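Local coordinates for serine-rich secreted cell wall anchored (LPXTG-motif ) protein (Lactobacillus reuteri ATCC 53608, PDB 5NXK) that probably acts as a cell-wall-anchored adhesin with a beta-solenoid fold, helping the gut bacterium attach to its host, at residues A70-I76 / G96-T101; T117-V121 / L191-T197; V205-A209 / N236-V241; T219-L225 / A245-R251. All coordinates share one frame; numbering follows the deposited sequence.

Contact 1 of 4, residues A70-I76 / G96-T101; sequences AKIDLTI and GVDTVT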
loop_
_atom_site.group_PDB
_atom_site.type_symbol
_atom_site.label_atom_id
_atom_site.label_comp_id
_atom_site.label_asym_id
_atom_site.label_seq_id
_atom_site.Cartn_x
_atom_site.Cartn_y
_atom_site.Cartn_z
ATOM N N ALA A 70 5.202 -18.575 -10.375
ATOM C CA ALA A 70 5.263 -18.756 -8.928
ATOM C C ALA A 70 4.470 -17.648 -8.242
ATOM O O ALA A 70 4.529 -16.489 -8.660
ATOM C CB ALA A 70 6.703 -18.770 -8.445
ATOM N N LYS A 71 3.744 -18.007 -7.188
ATOM C CA LYS A 71 2.914 -17.062 -6.441
ATOM C C LYS A 71 3.304 -17.019 -4.966
ATOM O O LYS A 71 3.370 -18.058 -4.309
ATOM C CB LYS A 71 1.443 -17.459 -6.587
ATOM C CG LYS A 71 0.466 -16.764 -5.654
ATOM C CD LYS A 71 -0.966 -17.157 -6.032
ATOM C CE LYS A 71 -1.982 -16.756 -4.973
ATOM N NZ LYS A 71 -1.908 -15.320 -4.624
ATOM N N ILE A 72 3.556 -15.820 -4.437
ATOM C CA ILE A 72 3.784 -15.688 -2.991
ATOM C C ILE A 72 2.640 -14.976 -2.308
ATOM O O ILE A 72 2.283 -13.858 -2.678
ATOM C CB ILE A 72 5.081 -14.924 -2.657
ATOM C CG1 ILE A 72 6.313 -15.753 -3.012
ATOM C CG2 ILE A 72 5.159 -14.601 -1.163
ATOM C CD1 ILE A 72 7.578 -14.920 -3.058
ATOM N N ASP A 73 2.069 -15.635 -1.315
ATOM C CA ASP A 73 1.060 -15.033 -0.469
ATOM C C ASP A 73 1.675 -14.858 0.927
ATOM O O ASP A 73 2.029 -15.845 1.573
ATOM C CB ASP A 73 -0.192 -15.904 -0.429
ATOM C CG ASP A 73 -1.437 -15.116 -0.071
ATOM O OD1 ASP A 73 -1.589 -14.739 1.112
ATOM O OD2 ASP A 73 -2.268 -14.877 -0.977
ATOM N N LEU A 74 1.878 -13.610 1.349
ATOM C CA LEU A 74 2.499 -13.305 2.645
ATOM C C LEU A 74 1.500 -12.589 3.531
ATOM O O LEU A 74 0.999 -11.536 3.156
ATOM C CB LEU A 74 3.750 -12.441 2.467
ATOM C CG LEU A 74 4.406 -11.902 3.746
ATOM C CD1 LEU A 74 4.910 -13.033 4.646
ATOM C CD2 LEU A 74 5.542 -10.959 3.395
ATOM N N THR A 75 1.190 -13.162 4.686
ATOM C CA THR A 75 0.305 -12.524 5.655
ATOM C C THR A 75 1.065 -12.177 6.940
ATOM O O THR A 75 1.804 -13.006 7.461
ATOM C CB THR A 75 -0.897 -13.449 5.960
ATOM O OG1 THR A 75 -1.663 -13.627 4.761
ATOM C CG2 THR A 75 -1.795 -12.862 7.005
ATOM N N ILE A 76 0.914 -10.946 7.425
ATOM C CA ILE A 76 1.449 -10.555 8.723
ATOM C C ILE A 76 0.298 -10.098 9.614
ATOM O O ILE A 76 -0.511 -9.255 9.199
ATOM C CB ILE A 76 2.499 -9.438 8.599
ATOM C CG1 ILE A 76 3.625 -9.873 7.649
ATOM C CG2 ILE A 76 3.047 -9.074 9.971
ATOM C CD1 ILE A 76 4.742 -8.852 7.483
ATOM N N GLY A 96 6.273 -12.776 -10.971
ATOM C CA GLY A 96 4.894 -13.230 -10.996
ATOM C C GLY A 96 4.041 -12.564 -9.925
ATOM O O GLY A 96 4.258 -11.400 -9.574
ATOM N N VAL A 97 3.080 -13.312 -9.393
ATOM C CA VAL A 97 2.101 -12.781 -8.447
ATOM C C VAL A 97 2.630 -12.721 -7.004
ATOM O O VAL A 97 3.096 -13.735 -6.462
ATOM C CB VAL A 97 0.802 -13.634 -8.473
ATOM C CG1 VAL A 97 -0.181 -13.166 -7.398
ATOM C CG2 VAL A 97 0.157 -13.582 -9.859
ATOM N N ASP A 98 2.546 -11.529 -6.403
ATOM C CA ASP A 98 2.795 -11.315 -4.973
ATOM C C ASP A 98 1.539 -10.723 -4.354
ATOM O O ASP A 98 0.986 -9.746 -4.871
ATOM C CB ASP A 98 3.938 -10.333 -4.711
ATOM C CG ASP A 98 5.282 -10.848 -5.154
ATOM O OD1 ASP A 98 5.562 -12.048 -4.967
ATOM O OD2 ASP A 98 6.055 -10.030 -5.689
ATOM N N THR A 99 1.116 -11.292 -3.240
ATOM C CA THR A 99 -0.003 -10.775 -2.477
ATOM C C THR A 99 0.446 -10.620 -1.030
ATOM O O THR A 99 0.982 -11.559 -0.458
ATOM C CB THR A 99 -1.214 -11.709 -2.581
ATOM O OG1 THR A 99 -1.614 -11.795 -3.960
ATOM C CG2 THR A 99 -2.377 -11.183 -1.745
ATOM N N VAL A 100 0.269 -9.422 -0.470
ATOM C CA VAL A 100 0.632 -9.131 0.910
ATOM C C VAL A 100 -0.635 -8.746 1.672
ATOM O O VAL A 100 -1.467 -7.942 1.199
ATOM C CB VAL A 100 1.672 -7.985 1.012
ATOM C CG1 VAL A 100 1.920 -7.611 2.471
ATOM C CG2 VAL A 100 2.985 -8.365 0.301
ATOM N N THR A 101 -0.801 -9.329 2.846
ATOM C CA THR A 101 -1.940 -9.029 3.691
ATOM C C THR A 101 -1.457 -8.567 5.051
ATOM O O THR A 101 -0.688 -9.267 5.711
ATOM C CB THR A 101 -2.851 -10.259 3.841
ATOM O OG1 THR A 101 -3.363 -10.605 2.557
ATOM C CG2 THR A 101 -4.020 -9.973 4.790
HETATM O O HOH W 1 5.875 -14.736 -6.592
HETATM O O HOH W 2 2.551 -15.960 -10.526
HETATM O O HOH W 3 7.003 -14.956 -9.480
#
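K71 reaches across to V97 and T99 of the neighbouring parallel strand. CB lies near V97 O; CG is 4.1 Å from V97 CG1. The chain runs extended through CE and then bends at chi4 (54°), which brings NZ back over the second strand. There K71 NZ stands 3.6 Å from T99 OG1 and 3.9 Å from V97 CG1. The same ammonium makes a long salt bridge within its own strand, K71 NZ to D73 OD2 at 3.7 Å. D73 lies alongside T99, and its OD2 rests against T99 CB and CG2. T75 and T101 follow in the same way, T75 OG1 set against T101 CB.

On the other face I72 lies beside D98, with I72 CB 3.7 Å from D98 OD1. The carboxylate is held from outside the pair, by S94 and by a salt bridge to K122.

The backbones bond as a regular parallel ladder in which I72, L74 and I76 give their N-H to V97, T99 and T101. T99 N and T101 N return bonds to I72 O and L74 O, and L74 N to T99 O is nearly straight (174°). Near the start of the ladder a water joins A70 O to V97 N.

Both strands belong to the long parallel sheet of the solenoid. Strand 41-46 flanks 71-77, and strand 122-127 flanks 97-102. L74 and V100 pack on V90 of strand 90-92.

Contact 2 of 4, residues T117-V121 / L191-T197; sequences TGAGV and LTAVPST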
loop_
_atom_site.group_PDB
_atom_site.type_symbol
_atom_site.label_atom_id
_atom_site.label_comp_id
_atom_site.label_asym_id
_atom_site.label_seq_id
_atom_site.Cartn_x
_atom_site.Cartn_y
_atom_site.Cartn_z
ATOM N N THR A 117 6.231 -2.672 -10.962
ATOM C CA THR A 117 5.023 -2.228 -11.629
ATOM C C THR A 117 4.927 -2.774 -13.062
ATOM O O THR A 117 3.963 -2.493 -13.774
ATOM C CB THR A 117 4.962 -0.701 -11.644
ATOM O OG1 THR A 117 6.155 -0.187 -12.259
ATOM C CG2 THR A 117 4.876 -0.182 -10.212
ATOM N N GLY A 118 5.928 -3.552 -13.491
ATOM C CA GLY A 118 5.934 -4.057 -14.857
ATOM C C GLY A 118 5.943 -5.577 -14.930
ATOM O O GLY A 118 6.480 -6.166 -15.864
ATOM N N ALA A 119 5.301 -6.214 -13.959
ATOM C CA ALA A 119 5.305 -7.666 -13.863
ATOM C C ALA A 119 3.943 -8.215 -13.449
ATOM O O ALA A 119 2.894 -7.708 -13.870
ATOM C CB ALA A 119 6.385 -8.121 -12.878
ATOM N N GLY A 120 3.960 -9.249 -12.611
ATOM C CA GLY A 120 2.728 -9.907 -12.210
ATOM C C GLY A 120 1.880 -9.083 -11.255
ATOM O O GLY A 120 2.311 -8.024 -10.763
ATOM N N VAL A 121 0.688 -9.597 -10.952
ATOM C CA VAL A 121 -0.286 -8.855 -10.143
ATOM C C VAL A 121 0.207 -8.662 -8.723
ATOM O O VAL A 121 0.534 -9.632 -8.034
ATOM C CB VAL A 121 -1.658 -9.570 -10.120
ATOM C CG1 VAL A 121 -2.641 -8.844 -9.199
ATOM C CG2 VAL A 121 -2.218 -9.677 -11.538
ATOM N N LEU A 191 0.447 2.097 -9.800
ATOM C CA LEU A 191 0.913 2.366 -11.156
ATOM C C LEU A 191 1.216 1.048 -11.870
ATOM O O LEU A 191 1.764 0.126 -11.266
ATOM C CB LEU A 191 2.170 3.258 -11.115
ATOM C CG LEU A 191 2.856 3.699 -12.417
ATOM C CD1 LEU A 191 3.443 5.119 -12.266
ATOM C CD2 LEU A 191 3.953 2.697 -12.848
ATOM N N THR A 192 0.862 0.950 -13.144
ATOM C CA THR A 192 1.365 -0.156 -13.952
ATOM C C THR A 192 2.199 0.422 -15.083
ATOM O O THR A 192 1.926 1.502 -15.582
ATOM C CB THR A 192 0.234 -1.040 -14.531
ATOM O OG1 THR A 192 -0.469 -0.311 -15.551
ATOM C CG2 THR A 192 -0.761 -1.432 -13.435
ATOM N N ALA A 193 3.169 -0.350 -15.539
ATOM C CA ALA A 193 4.048 0.073 -16.613
ATOM C C ALA A 193 3.827 -0.901 -17.757
ATOM O O ALA A 193 3.179 -1.925 -17.574
ATOM C CB ALA A 193 5.503 0.078 -16.166
ATOM N N VAL A 194 4.363 -0.579 -18.924
ATOM C CA VAL A 194 4.089 -1.332 -20.141
ATOM C C VAL A 194 4.206 -2.845 -20.001
ATOM O O VAL A 194 3.317 -3.554 -20.459
ATOM C CB VAL A 194 5.009 -0.851 -21.283
ATOM C CG1 VAL A 194 4.919 -1.783 -22.484
ATOM C CG2 VAL A 194 4.646 0.579 -21.667
ATOM N N PRO A 195 5.248 -3.361 -19.320
ATOM C CA PRO A 195 5.231 -4.829 -19.363
ATOM C C PRO A 195 4.364 -5.510 -18.282
ATOM O O PRO A 195 4.424 -6.728 -18.167
ATOM C CB PRO A 195 6.713 -5.193 -19.133
ATOM C CG PRO A 195 7.479 -3.929 -19.378
ATOM C CD PRO A 195 6.556 -2.838 -18.910
ATOM N N SER A 196 3.526 -4.757 -17.576
ATOM C CA SER A 196 2.598 -5.324 -16.582
ATOM C C SER A 196 1.734 -6.438 -17.173
ATOM O O SER A 196 1.281 -6.338 -18.310
ATOM C CB SER A 196 1.692 -4.221 -16.011
ATOM O OG SER A 196 0.616 -4.757 -15.248
ATOM N N THR A 197 1.476 -7.485 -16.403
ATOM C CA THR A 197 0.621 -8.533 -16.920
ATOM C C THR A 197 -0.843 -8.098 -16.972
ATOM O O THR A 197 -1.601 -8.652 -17.748
ATOM C CB THR A 197 0.680 -9.815 -16.076
ATOM O OG1 THR A 197 0.203 -9.518 -14.757
ATOM C CG2 THR A 197 2.107 -10.386 -16.000
HETATM O O HOH W 4 1.589 -4.498 -12.788
HETATM O O HOH W 5 -0.145 -7.033 -13.357
HETATM O O HOH W 6 0.072 -11.804 -12.942
#
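Two loops at the corners of the beta-solenoid meet here, each leading from one parallel sheet to the next. Loop 117-121 follows strand 113-115, and loop 191-197 follows strand 186-191. T117 makes the main side-chain contact. CB and CG2 both press on L191 O (T117 CG2 to L191 O 3.3 Å), which accepts a hydrogen bond from S166 OG. T117 OG1 falls between its backbone N and carbonyl carbon (chi1 56°), and this turns the hydroxyl toward L191 CD2 and A193 CB. The leucine CD2 reaches T117 CB at 3.7 Å.

Two backbone bonds tie the loops. A193 N bonds to T117 O at 2.9 Å, and T197 N bonds to A119 O, also at 2.9 Å. Both donors stand well above the carbonyl plane, about 40° out of it, so neither is on a lone pair. Between these bonds the second loop makes a type I turn from A193 to S196, closed by S196 N to A193 O. G118 O and P195 O, 3.1 Å apart, are two acceptors with no bond between them. P195 CB lies 3.4 Å from G118 O.

T197 covers A119 O with CB and CG2. One water joins T197 OG1 to V121 N, and a second lies between it and A119 O, a less certain bridge. S196 OG bonds to the backbone N of S198 and G199, which probably steadies this end of the loop.

Loop 191-197 reaches past the intervening coil, where S166 touches T117, to a loop 70 residues earlier. Such excursions are compatible with the pectate lyase-like beta-solenoid, whose rungs are set by its sheets.

Contact 3 of 4, residues V205-A209 / N236-V241; sequences VGNNA and NENAAV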
loop_
_atom_site.group_PDB
_atom_site.type_symbol
_atom_site.label_atom_id
_atom_site.label_comp_id
_atom_site.label_asym_id
_atom_site.label_seq_id
_atom_site.Cartn_x
_atom_site.Cartn_y
_atom_site.Cartn_z
ATOM N N VAL A 205 -12.781 -0.484 -0.965
ATOM C CA VAL A 205 -13.103 -0.410 0.450
ATOM C C VAL A 205 -14.313 -1.327 0.673
ATOM O O VAL A 205 -15.382 -1.101 0.099
ATOM C CB VAL A 205 -13.405 1.037 0.900
ATOM C CG1 VAL A 205 -13.688 1.082 2.406
ATOM C CG2 VAL A 205 -12.240 1.965 0.546
ATOM N N GLY A 206 -14.148 -2.379 1.477
ATOM C CA GLY A 206 -15.161 -3.427 1.555
ATOM C C GLY A 206 -16.413 -3.045 2.341
ATOM O O GLY A 206 -16.461 -1.977 2.972
ATOM N N ASN A 207 -17.431 -3.905 2.293
ATOM C CA ASN A 207 -18.654 -3.687 3.068
ATOM C C ASN A 207 -18.378 -3.352 4.514
ATOM O O ASN A 207 -17.594 -4.032 5.156
ATOM C CB ASN A 207 -19.567 -4.910 3.053
ATOM C CG ASN A 207 -20.272 -5.097 1.749
ATOM O OD1 ASN A 207 -19.852 -4.578 0.716
ATOM N ND2 ASN A 207 -21.397 -5.800 1.794
ATOM N N ASN A 208 -19.039 -2.313 5.019
ATOM C CA ASN A 208 -18.951 -1.929 6.426
ATOM C C ASN A 208 -17.541 -1.634 6.897
ATOM O O ASN A 208 -17.272 -1.665 8.096
ATOM C CB ASN A 208 -19.553 -3.010 7.318
ATOM C CG ASN A 208 -21.003 -3.278 7.001
ATOM O OD1 ASN A 208 -21.348 -4.327 6.447
ATOM N ND2 ASN A 208 -21.871 -2.332 7.356
ATOM N N ALA A 209 -16.642 -1.340 5.964
ATOM C CA ALA A 209 -15.271 -0.998 6.343
ATOM C C ALA A 209 -15.112 0.505 6.460
ATOM O O ALA A 209 -15.949 1.263 5.977
ATOM C CB ALA A 209 -14.285 -1.546 5.339
ATOM N N ASN A 236 -17.754 0.074 -1.183
ATOM C CA ASN A 236 -18.898 -0.829 -1.117
ATOM C C ASN A 236 -19.969 -0.403 -0.103
ATOM O O ASN A 236 -19.818 0.613 0.587
ATOM C CB ASN A 236 -18.408 -2.264 -0.829
ATOM C CG ASN A 236 -17.766 -2.907 -2.049
ATOM O OD1 ASN A 236 -18.472 -3.426 -2.902
ATOM N ND2 ASN A 236 -16.439 -2.879 -2.136
ATOM N N GLU A 237 -21.057 -1.168 -0.037
ATOM C CA GLU A 237 -22.191 -0.807 0.814
ATOM C C GLU A 237 -21.803 -0.551 2.256
ATOM O O GLU A 237 -21.015 -1.298 2.840
ATOM C CB GLU A 237 -23.288 -1.871 0.797
ATOM C CG GLU A 237 -23.939 -2.078 -0.548
ATOM C CD GLU A 237 -25.151 -2.986 -0.459
ATOM O OE1 GLU A 237 -25.348 -3.612 0.609
ATOM O OE2 GLU A 237 -25.890 -3.085 -1.464
ATOM N N ASN A 238 -22.344 0.537 2.798
ATOM C CA ASN A 238 -22.160 0.936 4.193
ATOM C C ASN A 238 -20.722 1.223 4.599
ATOM O O ASN A 238 -20.435 1.385 5.780
ATOM C CB ASN A 238 -22.760 -0.121 5.124
ATOM C CG ASN A 238 -24.220 -0.419 4.793
ATOM O OD1 ASN A 238 -24.998 0.489 4.510
ATOM N ND2 ASN A 238 -24.588 -1.692 4.812
ATOM N N ALA A 239 -19.818 1.321 3.634
ATOM C CA ALA A 239 -18.458 1.720 3.975
ATOM C C ALA A 239 -18.414 3.209 4.345
ATOM O O ALA A 239 -19.265 3.990 3.916
ATOM C CB ALA A 239 -17.501 1.417 2.837
ATOM N N ALA A 240 -17.446 3.568 5.184
ATOM C CA ALA A 240 -17.198 4.941 5.604
ATOM C C ALA A 240 -15.807 5.362 5.147
ATOM O O ALA A 240 -14.809 4.733 5.493
ATOM C CB ALA A 240 -17.324 5.076 7.125
ATOM N N VAL A 241 -15.739 6.416 4.350
ATOM C CA VAL A 241 -14.477 6.902 3.824
ATOM C C VAL A 241 -14.292 8.366 4.182
ATOM O O VAL A 241 -15.187 9.183 3.950
ATOM C CB VAL A 241 -14.406 6.727 2.294
ATOM C CG1 VAL A 241 -13.182 7.453 1.710
ATOM C CG2 VAL A 241 -14.395 5.244 1.917
HETATM O O HOH W 7 -23.422 -4.196 4.993
HETATM O O HOH W 8 -18.405 1.603 8.004
#
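The amide of N236 points its ND2 at V205 O, and the carbonyl oxygen lies in the plane of that amide, 8° out of it. The bond is 3.0 Å from N236 ND2 to V205 O. Relative to the carbonyl plane, the amide donor stands high above, while N236 N arrives nearly head-on. V205 O is thus gripped by two donors of one residue. The N207 and N236 side chains cross, their amide planes 49° apart. N207 OD1 meets the methylene, at 3.1 Å from N236 CB. The side chains of N208 and N238 lie side by side, their amide planes 32° apart, and N208 ND2 lies 3.3 Å from N238 CB.

The backbones repeat the same shape. Each segment holds a type II turn, G206 to A209 and N236 to A239, and the third residue of each, N208 and N238, has a positive phi. The turns stack one on the other. N208 N bonds to E237 O at 3.1 Å, and A240 N bonds to A209 O at 2.9 Å. A water joins A209 O to N238 O.

On the inner side A239 CB packs against V205 CG1 at 3.9 Å. V241 CG2 touches V205 CG2 at 4.2 Å.

The turns lead from strands 200-205 and 230-235 into strands 210-214 and 240-244. N174 of the preceding coil bonds N207 through the backbone, and N272 of the following coil bonds A239.

Contact 4 of 4, residues T219-L225 / A245-R251; sequences TEYNIKL and AKVDNVR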
loop_
_atom_site.group_PDB
_atom_site.type_symbol
_atom_site.label_atom_id
_atom_site.label_comp_id
_atom_site.label_asym_id
_atom_site.label_seq_id
_atom_site.Cartn_x
_atom_site.Cartn_y
_atom_site.Cartn_z
ATOM N N THR A 219 -0.205 15.646 2.596
ATOM C CA THR A 219 -0.295 14.870 1.364
ATOM C C THR A 219 -0.832 15.691 0.194
ATOM O O THR A 219 -1.760 16.476 0.361
ATOM C CB THR A 219 -1.178 13.649 1.614
ATOM O OG1 THR A 219 -0.529 12.799 2.569
ATOM C CG2 THR A 219 -1.433 12.873 0.344
ATOM N N GLU A 220 -0.241 15.527 -0.987
ATOM C CA GLU A 220 -0.776 16.188 -2.179
ATOM C C GLU A 220 -1.938 15.406 -2.795
ATOM O O GLU A 220 -2.972 15.987 -3.091
ATOM C CB GLU A 220 0.328 16.402 -3.214
ATOM C CG GLU A 220 1.434 17.319 -2.719
ATOM C CD GLU A 220 2.444 17.657 -3.795
ATOM O OE1 GLU A 220 2.383 18.783 -4.331
ATOM O OE2 GLU A 220 3.291 16.799 -4.113
ATOM N N TYR A 221 -1.771 14.097 -2.987
ATOM C CA TYR A 221 -2.867 13.249 -3.478
ATOM C C TYR A 221 -3.052 12.065 -2.542
ATOM O O TYR A 221 -2.080 11.397 -2.210
ATOM C CB TYR A 221 -2.605 12.688 -4.877
ATOM C CG TYR A 221 -1.806 13.532 -5.820
ATOM C CD1 TYR A 221 -2.145 14.848 -6.076
ATOM C CD2 TYR A 221 -0.705 12.994 -6.478
ATOM C CE1 TYR A 221 -1.405 15.614 -6.955
ATOM C CE2 TYR A 221 0.039 13.749 -7.354
ATOM C CZ TYR A 221 -0.310 15.060 -7.589
ATOM O OH TYR A 221 0.434 15.816 -8.470
ATOM N N ASN A 222 -4.283 11.783 -2.120
ATOM C CA ASN A 222 -4.505 10.590 -1.302
ATOM C C ASN A 222 -4.281 9.313 -2.125
ATOM O O ASN A 222 -3.577 8.397 -1.707
ATOM C CB ASN A 222 -5.915 10.578 -0.711
ATOM C CG ASN A 222 -6.158 11.734 0.248
ATOM O OD1 ASN A 222 -7.015 12.570 -0.000
ATOM N ND2 ASN A 222 -5.397 11.784 1.343
ATOM N N ILE A 223 -4.914 9.255 -3.288
ATOM C CA ILE A 223 -4.841 8.080 -4.143
ATOM C C ILE A 223 -4.486 8.496 -5.563
ATOM O O ILE A 223 -5.159 9.319 -6.171
ATOM C CB ILE A 223 -6.166 7.291 -4.161
ATOM C CG1 ILE A 223 -6.570 6.858 -2.747
ATOM C CG2 ILE A 223 -6.053 6.062 -5.072
ATOM C CD1 ILE A 223 -7.958 6.178 -2.702
ATOM N N LYS A 224 -3.395 7.950 -6.074
ATOM C CA LYS A 224 -3.025 8.204 -7.445
ATOM C C LYS A 224 -3.080 6.888 -8.205
ATOM O O LYS A 224 -2.401 5.921 -7.848
ATOM C CB LYS A 224 -1.636 8.849 -7.548
ATOM C CG LYS A 224 -1.361 9.333 -8.956
ATOM C CD LYS A 224 0.014 9.945 -9.167
ATOM C CE LYS A 224 0.080 10.507 -10.586
ATOM N NZ LYS A 224 0.608 11.882 -10.629
ATOM N N LEU A 225 -3.908 6.861 -9.241
ATOM C CA LEU A 225 -4.169 5.647 -10.004
ATOM C C LEU A 225 -3.563 5.819 -11.404
ATOM O O LEU A 225 -3.935 6.745 -12.132
ATOM C CB LEU A 225 -5.682 5.381 -10.083
ATOM C CG LEU A 225 -6.433 5.135 -8.760
ATOM C CD1 LEU A 225 -7.952 5.080 -8.983
ATOM C CD2 LEU A 225 -5.943 3.879 -8.030
ATOM N N ALA A 245 -6.502 15.971 1.432
ATOM C CA ALA A 245 -5.176 16.156 0.849
ATOM C C ALA A 245 -5.083 17.586 0.348
ATOM O O ALA A 245 -6.105 18.252 0.234
ATOM C CB ALA A 245 -4.931 15.169 -0.282
ATOM N N LYS A 246 -3.878 18.069 0.050
ATOM C CA LYS A 246 -3.746 19.451 -0.417
ATOM C C LYS A 246 -4.343 19.632 -1.809
ATOM O O LYS A 246 -5.036 20.616 -2.061
ATOM C CB LYS A 246 -2.278 19.899 -0.418
ATOM C CG LYS A 246 -1.606 19.885 0.948
ATOM C CD LYS A 246 -0.125 20.249 0.812
ATOM C CE LYS A 246 0.590 20.218 2.145
ATOM N NZ LYS A 246 2.064 20.397 1.985
ATOM N N VAL A 247 -4.071 18.693 -2.715
ATOM C CA VAL A 247 -4.433 18.901 -4.118
ATOM C C VAL A 247 -5.652 18.089 -4.558
ATOM O O VAL A 247 -6.709 18.662 -4.791
ATOM C CB VAL A 247 -3.258 18.576 -5.051
ATOM C CG1 VAL A 247 -3.590 19.020 -6.465
ATOM C CG2 VAL A 247 -1.981 19.289 -4.568
ATOM N N ASP A 248 -5.517 16.769 -4.665
ATOM C CA ASP A 248 -6.635 15.916 -5.101
ATOM C C ASP A 248 -6.820 14.749 -4.137
ATOM O O ASP A 248 -5.860 14.298 -3.533
ATOM C CB ASP A 248 -6.420 15.346 -6.517
ATOM C CG ASP A 248 -6.021 16.402 -7.549
ATOM O OD1 ASP A 248 -6.646 17.482 -7.620
ATOM O OD2 ASP A 248 -5.100 16.110 -8.341
ATOM N N ASN A 249 -8.042 14.245 -3.989
ATOM C CA ASN A 249 -8.206 13.016 -3.196
ATOM C C ASN A 249 -7.923 11.778 -4.047
ATOM O O ASN A 249 -7.196 10.881 -3.617
ATOM C CB ASN A 249 -9.599 12.925 -2.588
ATOM C CG ASN A 249 -9.934 14.122 -1.739
ATOM O OD1 ASN A 249 -10.872 14.865 -2.039
ATOM N ND2 ASN A 249 -9.161 14.333 -0.682
ATOM N N VAL A 250 -8.488 11.736 -5.255
ATOM C CA VAL A 250 -8.167 10.671 -6.211
ATOM C C VAL A 250 -7.740 11.298 -7.521
ATOM O O VAL A 250 -8.438 12.153 -8.078
ATOM C CB VAL A 250 -9.344 9.704 -6.479
ATOM C CG1 VAL A 250 -8.902 8.585 -7.452
ATOM C CG2 VAL A 250 -9.865 9.115 -5.175
ATOM N N ARG A 251 -6.583 10.875 -8.010
ATOM C CA ARG A 251 -6.052 11.428 -9.241
ATOM C C ARG A 251 -5.880 10.362 -10.314
ATOM O O ARG A 251 -5.177 9.385 -10.110
ATOM C CB ARG A 251 -4.720 12.096 -8.963
ATOM C CG ARG A 251 -3.986 12.650 -10.168
ATOM C CD ARG A 251 -3.387 13.948 -9.669
ATOM N NE ARG A 251 -2.426 14.556 -10.555
ATOM C CZ ARG A 251 -2.238 15.866 -10.649
ATOM N NH1 ARG A 251 -2.975 16.713 -9.929
ATOM N NH2 ARG A 251 -1.319 16.329 -11.482
HETATM O O HOH W 9 -0.088 13.968 -12.669
#
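R251 lays its side chain over one face of the Y221 ring. R251 CD sits above the ring centre, 3.8 Å from the centroid, a CH-pi contact. The guanidinium is tilted 20° from the ring plane, and Y221 OH stands 3.4 Å from R251 CZ, over the middle of the group. E220 CB of the same segment lies near the rim of the opposite face, and V247 CB meets the ring edge. D248 OD2 meets the guanidinium edge in its plane, R251 NH1 to D248 OD2 2.7 Å, a salt bridge. K224 NZ lies 4.0 Å from R251 NE, and a water accepts from K224 NZ and R251 NH2. The carboxylates of D248 and of D156, which pairs with R251 NH2, probably offset the two positive charges.

The segments are successive solenoid coils, and both turn a corner at an asparagine, N222 and N249. These form an asparagine ladder, as in many parallel beta-helices. The amides are nearly coplanar, 5° apart, and N249 ND2 bonds almost straight (177°) to N222 OD1 at 2.9 Å. N249 OD1 goes on to accept from N282 ND2. N222 ND2 is taken by D187 and S244 O.

Before the corner E220 O accepts from V247 N and D248 N.

All four contacts join coils of one beta-solenoid at different points along its length and girth. Contact 1 lies in the long parallel sheet, contact 2 at the corner where the chain enters that sheet, contact 3 at a turn between sheets and contact 4 at the asparagine corner and start of the four-stranded sheet. Contacts 1 and 2 touch: D98 N lies 3.2 Å from V121 O, a probable hydrogen bond. Contacts 2 and 4 come within about 5 Å at their nearest atoms, with centres about 22 Å apart. Contacts 3 and 4 share consecutive coils, and strand 240-244 leads into 248-252. Contacts 1 and 4 lie on opposite sides of the chain centre, about 27 Å between centres.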